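Local atomic coordinates of kelch domain-containing protein (Colletotrichum graminicola M1.001, PDB entry 5C86), a protein that probably oxidises alcohols at a copper centre, as a fungal member of the AA5 galactose oxidase and glyoxal oxidase family. Residues 403-408 with 443-448; 411-416 with 463-468; 382-387 with 469-474; 459-464 with 476-481. All coordinates share one frame; numbering follows the deposited sequence.

Contact 1: 403-408 with 443-448; sequences ITMQDA and KSFTVN
K443 O is approached from two backbone groups where strands 400-405 and 444-448 pair antiparallel in the Early set (E-set) domain. The N-H of M405 bonds to it at 2.8 Å (M405 N to K443 O), nearly straight at 172°, while T404 CA makes a C-H...O contact with the same oxygen at 3.4 Å. Next along, I403 and F445 form a hydrogen-bonded pair: I403 N to F445 O measures 2.8 Å, and F445 N returns the bond to I403 O. Both side chains lie on the buried face, where I403 CD1 meets V447 CG1 at 3.8 Å and the F445 ring packs against that of F413. T404 and S444, a non-hydrogen-bonded pair, point to the other face; their hydroxyls, T404 OG1 and S444 OG, are hydrogen-bonded at 3.3 Å. D441 OD1 accepts the backbone N-H groups of both K443 and S444, which ties down the start of strand 444-448. The K443 chain runs past A408 and bends at chi3 (34°) and chi4 (61°). That curl carries its ammonium round the strand end to M405, with K443 NZ 2.8 Å from M405 O.

Contact 2: 411-416 with 463-468; sequences YTFSMI and LFAMNE
F413 and A465 touch across a non-hydrogen-bonded antiparallel pair, F413 CE2 standing 3.5 Å from A465 CB, with F413 CD2 and CE2 both against the methyl in an oblique approach. Y411 meets the residues where the other strand runs out, also obliquely, with Y411 CD1 3.7 Å from N467 CA. Alternating with these residues, T412-M466 and S414-F464 are hydrogen-bonded pairs. T412 N reaches M466 O at 3.0 Å, and M466 N to T412 O is 2.8 Å; F464 N to S414 O is 2.9 Å and S414 N completes the second pair through F464 O. Where strand 463-466 ends, water 1 continues the link: it donates to N467 O at 2.7 Å and is also hydrogen-bonded to T412 OG1 at 2.7 Å.

Residues further out fix these groups. Y411 OH bonds to D407 O, and N467 OD1 takes the N-H of V471, so both polar ends are anchored in loops of the same E-set domain. The F413 ring meets F445 with planes about 50° apart, joining this pair to the opposite layer of the β-sandwich. On the other face, S414 places OG between its backbone N and carbonyl carbon (chi1 62°), from where it bonds to P287 O; I416 and F464 also rest on P287, in the loop between strands 282-285 and 291-294 of the propeller. The pair is thus two-sided: apolar and aromatic toward the sandwich interior, while S414, buried against the propeller, has its hydroxyl satisfied by a carbonyl.

Contact 3: 382-387 with 469-474; sequences AKRPVI and AGVPCV
The loop that joins the two strands of hairpin 459-466/476-481 is held against the chain segment entering strand 387-390, and the direct hydrogen bonds between the two segments all come from R384. Its NE bonds to P472 O at 2.8 Å; the oxygen lies close to the guanidinium plane and the donor lies in the carbonyl plane. NH2 adds only weak bonds, to P472 O and to C473 O, the latter at 3.1 Å from R384 NH2. The same nitrogen also bonds to D343 O, in the loop between strands 336-340 and 346-350. One face of the guanidinium carries the V474 side chain, CG2 lying over its centre and 3.9 Å from R384 CZ. The bend at chi3 (68°) turns the planar end toward the P472 carbonyl, while further back the R384 and V471 side chains cross at about a right angle, touching through R384 CG and V471 CG1.

The two segments do not pair with each other as strands at this corner of the E-set domain, and two waters bridge their backbones. Water 2 donates to P385 O at 2.7 Å and accepts from V474 N at 2.9 Å. Water 3 bridges with the roles of the segments exchanged, donating to V474 O and accepting the N-H of I387 (2.9 Å from I387 N). C473 packs directly on P385 and I387: its CA makes a C-H...O contact with P385 O at 3.3 Å. With chi1 at 66°, C473 SG sits between its own backbone N and carbonyl carbon and meets the end of the isoleucine, 3.5 Å from I387 CD1.

Contact 4: 459-464 with 476-481; sequences GYYMLF and QFFKVT
This is the pairing of the two strands of a β-hairpin, 459-466 and 476-481, near the carboxyl end of the E-set domain and beside the propeller. Three hydrogen-bonded pairs, G459-V480, Y461-F478 and L463-Q476, supply six backbone bonds; the one from L463 N to Q476 O is nearly straight (177°) at 2.8 Å. Y460, M462, F477 and K479 share one face. There K479 CB sits over the Y460 ring, 3.9 Å from its centroid and only 3° off the normal, a CH-pi contact. The lysine's extended chain leads on to a salt bridge with D81, and Y460 meets F100 edge-to-face, so this face is tied to the propeller. M462 lies alongside F477, pointing the same way, with M462 CG 3.7 Å from F477 CE1; its SD adds an oblique Met-aromatic contact. Y461, F478 and V480 occupy the other face, where M415 packs against all three. Y461 CB stands over the F478 ring, 4.1 Å from the centroid, while the two rings, with planes 25° apart, are slid so far that they barely overlap. Y461 OH bonds to I457 O, and partway along the same ring Y461 CE1 touches V480 CG2 at 3.7 Å.

All four contacts belong to the C-terminal E-set domain. Contacts 2 and 4 share strand 459-466, which pairs with 412-422 on one edge and 476-481 on the other; contact 1 joins 400-405 to 444-448 in the facing layer, its centre about 10 Å from that of contact 2. Along the chain, contacts 1 and 2 cross, both nested within the loop closed by contact 3, while contact 4 follows contact 1. Contact 3 lies about 9 Å from contact 2, and the centres of contacts 3 and 4 are about 18 Å apart. The contacts lie away from the copper-binding residues, although strand 412-422 leads directly to H423, a ligand seen when copper is bound.

Contact 1: 403-408 with 443-448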
loop_
_atom_site.group_PDB
_atom_site.type_symbol
_atom_site.label_atom_id
_atom_site.label_comp_id
_atom_site.label_asym_id
_atom_site.label_seq_id
_atom_site.Cartn_x
_atom_site.Cartn_y
_atom_site.Cartn_z
ATOM N N ILE A 403 24.143 9.441 4.836
ATOM C CA ILE A 403 23.362 9.153 6.021
ATOM C C ILE A 403 24.366 9.163 7.160
ATOM O O ILE A 403 25.281 8.343 7.117
ATOM C CB ILE A 403 22.691 7.805 5.919
ATOM C CG1 ILE A 403 21.817 7.702 4.664
ATOM C CG2 ILE A 403 21.893 7.517 7.230
ATOM C CD1 ILE A 403 21.758 6.353 4.037
ATOM N N THR A 404 24.178 9.993 8.158
ATOM C CA THR A 404 25.139 9.940 9.319
ATOM C C THR A 404 24.390 9.340 10.511
ATOM O O THR A 404 23.365 9.857 10.897
ATOM C CB THR A 404 25.580 11.340 9.655
ATOM O OG1 THR A 404 26.203 11.913 8.491
ATOM C CG2 THR A 404 26.574 11.311 10.789
ATOM N N MET A 405 24.913 8.249 11.010
ATOM C CA MET A 405 24.393 7.487 12.142
ATOM C C MET A 405 24.962 8.046 13.407
ATOM O O MET A 405 26.130 8.456 13.461
ATOM C CB MET A 405 24.700 6.011 12.011
ATOM C CG MET A 405 24.235 5.390 10.682
ATOM S SD MET A 405 22.456 5.643 10.385
ATOM C CE MET A 405 21.818 4.725 11.782
ATOM N N GLN A 406 24.176 7.959 14.457
ATOM C CA GLN A 406 24.606 8.402 15.796
ATOM C C GLN A 406 25.774 7.608 16.338
ATOM O O GLN A 406 26.724 8.223 16.908
ATOM C CB GLN A 406 23.402 8.328 16.720
ATOM C CG GLN A 406 23.716 8.816 18.158
ATOM C CD GLN A 406 22.448 8.661 18.969
ATOM O OE1 GLN A 406 21.582 9.448 18.828
ATOM N NE2 GLN A 406 22.283 7.549 19.631
ATOM N N ASP A 407 25.730 6.290 16.186
ATOM C CA ASP A 407 26.667 5.331 16.741
ATOM C C ASP A 407 27.408 4.606 15.597
ATOM O O ASP A 407 26.809 4.135 14.643
ATOM C CB ASP A 407 25.934 4.260 17.569
ATOM C CG ASP A 407 24.767 4.832 18.410
ATOM O OD1 ASP A 407 25.160 5.523 19.393
ATOM O OD2 ASP A 407 23.505 4.676 18.060
ATOM N N ALA A 408 28.701 4.403 15.711
ATOM C CA ALA A 408 29.464 3.611 14.709
ATOM C C ALA A 408 28.998 2.224 14.642
ATOM O O ALA A 408 28.649 1.612 15.642
ATOM C CB ALA A 408 30.956 3.650 15.034
ATOM N N LYS A 443 30.151 5.712 10.782
ATOM C CA LYS A 443 29.008 6.609 11.093
ATOM C C LYS A 443 28.363 7.179 9.829
ATOM O O LYS A 443 27.123 7.139 9.643
ATOM C CB LYS A 443 29.434 7.731 11.997
ATOM C CG LYS A 443 29.763 7.280 13.437
ATOM C CD LYS A 443 30.139 8.454 14.387
ATOM C CE LYS A 443 29.443 9.874 14.220
ATOM N NZ LYS A 443 27.979 10.406 14.308
ATOM N N SER A 444 29.172 7.613 8.908
ATOM C CA SER A 444 28.620 8.229 7.718
ATOM C C SER A 444 28.685 7.136 6.611
ATOM O O SER A 444 29.696 6.429 6.460
ATOM C CB SER A 444 29.467 9.416 7.279
ATOM O OG SER A 444 29.153 10.487 8.173
ATOM N N PHE A 445 27.560 6.963 5.903
ATOM C CA PHE A 445 27.404 6.005 4.839
ATOM C C PHE A 445 26.775 6.690 3.682
ATOM O O PHE A 445 25.772 7.397 3.848
ATOM C CB PHE A 445 26.575 4.838 5.235
ATOM C CG PHE A 445 27.196 4.003 6.273
ATOM C CD1 PHE A 445 27.138 4.409 7.589
ATOM C CD2 PHE A 445 27.849 2.821 5.934
ATOM C CE1 PHE A 445 27.772 3.656 8.558
ATOM C CE2 PHE A 445 28.471 2.069 6.915
ATOM C CZ PHE A 445 28.439 2.549 8.213
ATOM N N THR A 446 27.259 6.448 2.472
ATOM C CA THR A 446 26.644 7.095 1.348
ATOM C C THR A 446 25.995 6.029 0.465
ATOM O O THR A 446 26.593 5.014 0.177
ATOM C CB THR A 446 27.665 7.924 0.529
ATOM O OG1 THR A 446 28.206 8.957 1.408
ATOM C CG2 THR A 446 27.023 8.539 -0.708
ATOM N N VAL A 447 24.773 6.290 0.080
ATOM C CA VAL A 447 23.972 5.455 -0.809
ATOM C C VAL A 447 23.666 6.240 -2.060
ATOM O O VAL A 447 23.781 7.475 -2.085
ATOM C CB VAL A 447 22.618 5.030 -0.138
ATOM C CG1 VAL A 447 22.873 4.178 1.069
ATOM C CG2 VAL A 447 21.688 6.222 0.180
ATOM N N ASN A 448 23.204 5.541 -3.092
ATOM C CA ASN A 448 22.647 6.276 -4.212
ATOM C C ASN A 448 21.227 5.770 -4.450
ATOM O O ASN A 448 20.949 4.564 -4.488
ATOM C CB ASN A 448 23.420 6.009 -5.514
ATOM C CG ASN A 448 24.795 6.577 -5.571
ATOM O OD1 ASN A 448 25.267 7.361 -4.713
ATOM N ND2 ASN A 448 25.455 6.232 -6.666
#

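Contact 2: 411-416 with 463-468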
loop_
_atom_site.group_PDB
_atom_site.type_symbol
_atom_site.label_atom_id
_atom_site.label_comp_id
_atom_site.label_asym_id
_atom_site.label_seq_id
_atom_site.Cartn_x
_atom_site.Cartn_y
_atom_site.Cartn_z
ATOM N N TYR A 411 26.205 -1.031 9.033
ATOM C CA TYR A 411 24.806 -0.836 8.770
ATOM C C TYR A 411 24.406 -1.292 7.360
ATOM O O TYR A 411 25.248 -1.230 6.406
ATOM C CB TYR A 411 24.464 0.630 8.843
ATOM C CG TYR A 411 24.525 1.210 10.248
ATOM C CD1 TYR A 411 23.461 1.019 11.149
ATOM C CD2 TYR A 411 25.665 1.813 10.730
ATOM C CE1 TYR A 411 23.544 1.494 12.457
ATOM C CE2 TYR A 411 25.701 2.279 12.027
ATOM C CZ TYR A 411 24.611 2.131 12.860
ATOM O OH TYR A 411 24.681 2.690 14.130
ATOM N N THR A 412 23.163 -1.714 7.246
ATOM C CA THR A 412 22.492 -1.829 5.915
ATOM C C THR A 412 21.339 -0.879 5.868
ATOM O O THR A 412 20.968 -0.285 6.854
ATOM C CB THR A 412 21.970 -3.242 5.679
ATOM O OG1 THR A 412 21.064 -3.628 6.738
ATOM C CG2 THR A 412 23.126 -4.304 5.595
ATOM N N PHE A 413 20.840 -0.614 4.670
ATOM C CA PHE A 413 19.932 0.423 4.421
ATOM C C PHE A 413 18.820 -0.002 3.454
ATOM O O PHE A 413 18.941 -0.877 2.632
ATOM C CB PHE A 413 20.601 1.699 3.869
ATOM C CG PHE A 413 21.701 2.197 4.679
ATOM C CD1 PHE A 413 22.983 1.757 4.517
ATOM C CD2 PHE A 413 21.439 3.091 5.678
ATOM C CE1 PHE A 413 23.990 2.204 5.385
ATOM C CE2 PHE A 413 22.445 3.543 6.563
ATOM C CZ PHE A 413 23.694 3.085 6.402
ATOM N N SER A 414 17.687 0.679 3.606
ATOM C CA SER A 414 16.594 0.537 2.632
ATOM C C SER A 414 15.750 1.763 2.578
ATOM O O SER A 414 15.763 2.582 3.492
ATOM C CB SER A 414 15.673 -0.653 2.837
ATOM O OG SER A 414 15.030 -0.553 4.057
ATOM N N MET A 415 15.069 1.980 1.466
ATOM C CA MET A 415 14.113 3.085 1.302
ATOM C C MET A 415 12.750 2.446 1.007
ATOM O O MET A 415 12.656 1.616 0.130
ATOM C CB MET A 415 14.530 4.130 0.272
ATOM C CG MET A 415 14.803 3.619 -1.118
ATOM S SD MET A 415 15.667 4.794 -2.213
ATOM C CE MET A 415 14.321 5.807 -2.848
ATOM N N ILE A 416 11.762 2.806 1.769
ATOM C CA ILE A 416 10.404 2.240 1.583
ATOM C C ILE A 416 9.462 3.334 1.236
ATOM O O ILE A 416 9.404 4.347 1.953
ATOM C CB ILE A 416 9.931 1.463 2.816
ATOM C CG1 ILE A 416 10.820 0.214 3.044
ATOM C CG2 ILE A 416 8.487 0.984 2.633
ATOM C CD1 ILE A 416 10.322 -0.748 4.062
ATOM N N LEU A 463 13.677 6.365 4.835
ATOM C CA LEU A 463 15.018 5.785 4.821
ATOM C C LEU A 463 15.190 5.112 6.169
ATOM O O LEU A 463 14.999 5.729 7.205
ATOM C CB LEU A 463 16.090 6.859 4.573
ATOM C CG LEU A 463 17.311 6.428 3.796
ATOM C CD1 LEU A 463 18.056 7.589 3.096
ATOM C CD2 LEU A 463 18.191 5.647 4.808
ATOM N N PHE A 464 15.432 3.813 6.136
ATOM C CA PHE A 464 15.820 2.995 7.278
ATOM C C PHE A 464 17.249 2.537 7.233
ATOM O O PHE A 464 17.762 2.156 6.172
ATOM C CB PHE A 464 14.928 1.777 7.336
ATOM C CG PHE A 464 13.457 2.048 7.654
ATOM C CD1 PHE A 464 13.073 2.157 8.992
ATOM C CD2 PHE A 464 12.461 2.165 6.688
ATOM C CE1 PHE A 464 11.761 2.387 9.359
ATOM C CE2 PHE A 464 11.129 2.346 7.026
ATOM C CZ PHE A 464 10.799 2.422 8.389
ATOM N N ALA A 465 17.861 2.525 8.426
ATOM C CA ALA A 465 19.183 1.992 8.603
ATOM C C ALA A 465 19.028 0.880 9.631
ATOM O O ALA A 465 18.356 1.084 10.669
ATOM C CB ALA A 465 20.119 3.028 9.110
ATOM N N MET A 466 19.664 -0.248 9.370
ATOM C CA MET A 466 19.587 -1.425 10.212
ATOM C C MET A 466 21.003 -1.751 10.693
ATOM O O MET A 466 21.926 -1.893 9.919
ATOM C CB MET A 466 18.954 -2.599 9.470
ATOM C CG MET A 466 17.456 -2.385 9.234
ATOM S SD MET A 466 16.814 -3.062 7.681
ATOM C CE MET A 466 17.732 -2.091 6.468
ATOM N N ASN A 467 21.174 -1.886 12.019
ATOM C CA ASN A 467 22.444 -2.301 12.555
ATOM C C ASN A 467 22.761 -3.743 12.184
ATOM O O ASN A 467 22.015 -4.437 11.459
ATOM C CB ASN A 467 22.484 -2.023 14.092
ATOM C CG ASN A 467 21.653 -2.959 14.896
ATOM O OD1 ASN A 467 21.204 -4.004 14.447
ATOM N ND2 ASN A 467 21.474 -2.596 16.206
ATOM N N GLU A 468 23.927 -4.186 12.622
ATOM C CA GLU A 468 24.443 -5.453 12.224
ATOM C C GLU A 468 23.544 -6.603 12.677
ATOM O O GLU A 468 23.460 -7.668 11.992
ATOM C CB GLU A 468 25.880 -5.618 12.762
ATOM C CG GLU A 468 26.609 -6.831 12.232
ATOM C CD GLU A 468 28.143 -6.779 12.455
ATOM O OE1 GLU A 468 28.692 -5.884 13.186
ATOM O OE2 GLU A 468 28.842 -7.644 11.861
HETATM O O HOH W 1 22.146 -4.923 8.799
#

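Contact 3: 382-387 with 469-474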
loop_
_atom_site.group_PDB
_atom_site.type_symbol
_atom_site.label_atom_id
_atom_site.label_comp_id
_atom_site.label_asym_id
_atom_site.label_seq_id
_atom_site.Cartn_x
_atom_site.Cartn_y
_atom_site.Cartn_z
ATOM N N ALA A 382 14.841 -3.791 21.806
ATOM C CA ALA A 382 16.206 -3.507 21.449
ATOM C C ALA A 382 16.536 -2.022 21.470
ATOM O O ALA A 382 15.703 -1.138 21.254
ATOM C CB ALA A 382 16.454 -4.052 20.010
ATOM N N LYS A 383 17.859 -1.794 21.665
ATOM C CA LYS A 383 18.382 -0.469 21.535
ATOM C C LYS A 383 18.521 -0.243 20.023
ATOM O O LYS A 383 19.109 -1.057 19.332
ATOM C CB LYS A 383 19.750 -0.335 22.278
ATOM C CG LYS A 383 20.520 0.922 21.901
ATOM C CD LYS A 383 19.870 2.104 22.554
ATOM C CE LYS A 383 20.730 3.378 22.369
ATOM N NZ LYS A 383 21.196 3.539 20.976
ATOM N N ARG A 384 17.929 0.804 19.546
ATOM C CA ARG A 384 17.851 1.061 18.096
ATOM C C ARG A 384 18.931 2.020 17.704
ATOM O O ARG A 384 19.187 3.001 18.418
ATOM C CB ARG A 384 16.478 1.598 17.756
ATOM C CG ARG A 384 15.355 0.654 18.111
ATOM C CD ARG A 384 13.953 1.187 17.840
ATOM N NE ARG A 384 13.716 1.323 16.414
ATOM C CZ ARG A 384 12.531 1.441 15.868
ATOM N NH1 ARG A 384 11.461 1.565 16.687
ATOM N NH2 ARG A 384 12.399 1.484 14.569
ATOM N N PRO A 385 19.439 1.876 16.462
ATOM C CA PRO A 385 20.283 2.942 15.949
ATOM C C PRO A 385 19.470 4.179 15.601
ATOM O O PRO A 385 18.229 4.136 15.579
ATOM C CB PRO A 385 20.914 2.259 14.713
ATOM C CG PRO A 385 19.884 1.326 14.234
ATOM C CD PRO A 385 19.132 0.842 15.461
ATOM N N VAL A 386 20.138 5.303 15.381
ATOM C CA VAL A 386 19.534 6.586 15.105
ATOM C C VAL A 386 20.230 7.250 13.861
ATOM O O VAL A 386 21.444 7.377 13.861
ATOM C CB VAL A 386 19.671 7.514 16.309
ATOM C CG1 VAL A 386 19.144 8.893 16.017
ATOM C CG2 VAL A 386 18.923 6.890 17.543
ATOM N N ILE A 387 19.426 7.733 12.920
ATOM C CA ILE A 387 19.948 8.607 11.861
ATOM C C ILE A 387 20.014 10.014 12.409
ATOM O O ILE A 387 18.944 10.594 12.762
ATOM C CB ILE A 387 19.072 8.563 10.601
ATOM C CG1 ILE A 387 19.092 7.163 10.085
ATOM C CG2 ILE A 387 19.578 9.635 9.563
ATOM C CD1 ILE A 387 18.172 6.965 8.870
ATOM N N ALA A 469 22.843 -6.442 13.818
ATOM C CA ALA A 469 21.880 -7.427 14.279
ATOM C C ALA A 469 20.544 -7.353 13.543
ATOM O O ALA A 469 19.634 -8.114 13.802
ATOM C CB ALA A 469 21.634 -7.303 15.794
ATOM N N GLY A 470 20.334 -6.336 12.724
ATOM C CA GLY A 470 19.092 -6.229 11.990
ATOM C C GLY A 470 18.061 -5.269 12.575
ATOM O O GLY A 470 16.993 -5.150 11.980
ATOM N N VAL A 471 18.407 -4.535 13.631
ATOM C CA VAL A 471 17.465 -3.635 14.212
ATOM C C VAL A 471 17.397 -2.318 13.476
ATOM O O VAL A 471 18.420 -1.650 13.279
ATOM C CB VAL A 471 17.893 -3.325 15.701
ATOM C CG1 VAL A 471 16.901 -2.395 16.298
ATOM C CG2 VAL A 471 18.121 -4.646 16.450
ATOM N N PRO A 472 16.202 -1.882 13.023
ATOM C CA PRO A 472 16.094 -0.645 12.302
ATOM C C PRO A 472 15.968 0.565 13.163
ATOM O O PRO A 472 15.379 0.540 14.286
ATOM C CB PRO A 472 14.833 -0.798 11.507
ATOM C CG PRO A 472 13.958 -1.677 12.383
ATOM C CD PRO A 472 14.900 -2.615 13.057
ATOM N N CYS A 473 16.508 1.671 12.680
ATOM C CA CYS A 473 16.221 2.965 13.218
ATOM C C CYS A 473 14.765 3.342 12.983
ATOM O O CYS A 473 14.039 2.674 12.205
ATOM C CB CYS A 473 17.127 4.032 12.699
ATOM S SG CYS A 473 16.953 4.379 10.937
ATOM N N VAL A 474 14.321 4.452 13.599
ATOM C CA VAL A 474 13.110 5.128 13.164
ATOM C C VAL A 474 13.478 5.879 11.892
ATOM O O VAL A 474 14.561 6.509 11.764
ATOM C CB VAL A 474 12.619 6.083 14.271
ATOM C CG1 VAL A 474 11.480 6.940 13.748
ATOM C CG2 VAL A 474 12.252 5.302 15.505
HETATM O O HOH W 2 15.899 5.520 15.780
HETATM O O HOH W 3 16.510 7.568 13.303
#

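Contact 4: 459-464 with 476-481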
loop_
_atom_site.group_PDB
_atom_site.type_symbol
_atom_site.label_atom_id
_atom_site.label_comp_id
_atom_site.label_asym_id
_atom_site.label_seq_id
_atom_site.Cartn_x
_atom_site.Cartn_y
_atom_site.Cartn_z
ATOM N N GLY A 459 8.431 10.497 -5.359
ATOM C CA GLY A 459 7.656 10.700 -4.173
ATOM C C GLY A 459 8.438 10.477 -2.903
ATOM O O GLY A 459 9.646 10.270 -2.910
ATOM N N TYR A 460 7.733 10.467 -1.800
ATOM C CA TYR A 460 8.301 10.320 -0.499
ATOM C C TYR A 460 8.598 8.871 -0.134
ATOM O O TYR A 460 7.825 7.943 -0.435
ATOM C CB TYR A 460 7.463 10.918 0.610
ATOM C CG TYR A 460 7.691 12.396 0.874
ATOM C CD1 TYR A 460 7.067 13.357 0.106
ATOM C CD2 TYR A 460 8.666 12.777 1.717
ATOM C CE1 TYR A 460 7.297 14.695 0.319
ATOM C CE2 TYR A 460 8.928 14.094 1.938
ATOM C CZ TYR A 460 8.240 15.033 1.237
ATOM O OH TYR A 460 8.519 16.379 1.532
ATOM N N TYR A 461 9.751 8.703 0.554
ATOM C CA TYR A 461 10.233 7.446 1.060
ATOM C C TYR A 461 10.677 7.630 2.480
ATOM O O TYR A 461 11.026 8.725 2.928
ATOM C CB TYR A 461 11.484 6.998 0.300
ATOM C CG TYR A 461 11.150 6.505 -1.124
ATOM C CD1 TYR A 461 10.918 7.398 -2.109
ATOM C CD2 TYR A 461 11.144 5.191 -1.419
ATOM C CE1 TYR A 461 10.587 6.930 -3.394
ATOM C CE2 TYR A 461 10.826 4.693 -2.677
ATOM C CZ TYR A 461 10.580 5.594 -3.708
ATOM O OH TYR A 461 10.268 5.111 -4.977
ATOM N N MET A 462 10.616 6.523 3.211
ATOM C CA MET A 462 11.238 6.367 4.520
ATOM C C MET A 462 12.611 5.722 4.337
ATOM O O MET A 462 12.686 4.633 3.775
ATOM C CB MET A 462 10.400 5.497 5.357
ATOM C CG MET A 462 9.106 6.182 5.787
ATOM S SD MET A 462 7.971 5.071 6.694
ATOM C CE MET A 462 7.288 4.089 5.371
ATOM N N LEU A 463 13.677 6.365 4.835
ATOM C CA LEU A 463 15.018 5.785 4.821
ATOM C C LEU A 463 15.190 5.112 6.169
ATOM O O LEU A 463 14.999 5.729 7.205
ATOM C CB LEU A 463 16.090 6.859 4.573
ATOM C CG LEU A 463 17.311 6.428 3.796
ATOM C CD1 LEU A 463 18.056 7.589 3.096
ATOM C CD2 LEU A 463 18.191 5.647 4.808
ATOM N N PHE A 464 15.432 3.813 6.136
ATOM C CA PHE A 464 15.820 2.995 7.278
ATOM C C PHE A 464 17.249 2.537 7.233
ATOM O O PHE A 464 17.762 2.156 6.172
ATOM C CB PHE A 464 14.928 1.777 7.336
ATOM C CG PHE A 464 13.457 2.048 7.654
ATOM C CD1 PHE A 464 13.073 2.157 8.992
ATOM C CD2 PHE A 464 12.461 2.165 6.688
ATOM C CE1 PHE A 464 11.761 2.387 9.359
ATOM C CE2 PHE A 464 11.129 2.346 7.026
ATOM C CZ PHE A 464 10.799 2.422 8.389
ATOM N N GLN A 476 13.897 8.287 8.532
ATOM C CA GLN A 476 13.859 9.694 8.110
ATOM C C GLN A 476 13.212 9.791 6.762
ATOM O O GLN A 476 13.401 8.918 5.914
ATOM C CB GLN A 476 15.262 10.337 8.078
ATOM C CG GLN A 476 15.909 10.377 9.458
ATOM C CD GLN A 476 15.054 11.078 10.520
ATOM O OE1 GLN A 476 14.426 12.132 10.279
ATOM N NE2 GLN A 476 15.071 10.520 11.726
ATOM N N PHE A 477 12.468 10.856 6.552
ATOM C CA PHE A 477 11.749 11.018 5.278
ATOM C C PHE A 477 12.572 11.751 4.264
ATOM O O PHE A 477 13.298 12.703 4.581
ATOM C CB PHE A 477 10.435 11.774 5.498
ATOM C CG PHE A 477 9.414 11.013 6.219
ATOM C CD1 PHE A 477 8.536 10.223 5.522
ATOM C CD2 PHE A 477 9.302 11.025 7.615
ATOM C CE1 PHE A 477 7.588 9.501 6.175
ATOM C CE2 PHE A 477 8.301 10.315 8.273
ATOM C CZ PHE A 477 7.419 9.533 7.541
ATOM N N PHE A 478 12.427 11.394 3.004
ATOM C CA PHE A 478 13.005 12.136 1.941
ATOM C C PHE A 478 12.178 11.906 0.681
ATOM O O PHE A 478 11.400 10.958 0.638
ATOM C CB PHE A 478 14.498 11.817 1.653
ATOM C CG PHE A 478 14.733 10.462 1.009
ATOM C CD1 PHE A 478 14.651 9.301 1.779
ATOM C CD2 PHE A 478 14.987 10.349 -0.345
ATOM C CE1 PHE A 478 14.884 8.059 1.204
ATOM C CE2 PHE A 478 15.188 9.096 -0.922
ATOM C CZ PHE A 478 15.164 7.990 -0.152
ATOM N N LYS A 479 12.392 12.708 -0.370
ATOM C CA LYS A 479 11.688 12.496 -1.645
ATOM C C LYS A 479 12.580 12.342 -2.831
ATOM O O LYS A 479 13.650 12.975 -2.899
ATOM C CB LYS A 479 10.575 13.527 -1.880
ATOM C CG LYS A 479 10.990 14.933 -2.022
ATOM C CD LYS A 479 9.769 15.827 -2.428
ATOM C CE LYS A 479 10.235 17.244 -2.724
ATOM N NZ LYS A 479 9.081 18.086 -3.181
ATOM N N VAL A 480 12.113 11.529 -3.746
ATOM C CA VAL A 480 12.723 11.329 -5.012
ATOM C C VAL A 480 11.977 12.219 -5.967
ATOM O O VAL A 480 10.734 12.090 -6.113
ATOM C CB VAL A 480 12.666 9.860 -5.447
ATOM C CG1 VAL A 480 13.102 9.674 -6.848
ATOM C CG2 VAL A 480 13.454 8.977 -4.507
ATOM N N THR A 481 12.742 13.146 -6.585
ATOM C CA THR A 481 12.144 14.160 -7.460
ATOM C C THR A 481 12.410 13.824 -8.909
ATOM O O THR A 481 13.383 13.216 -9.239
ATOM C CB THR A 481 12.738 15.564 -7.216
ATOM O OG1 THR A 481 14.158 15.500 -7.428
ATOM C CG2 THR A 481 12.492 16.044 -5.850
#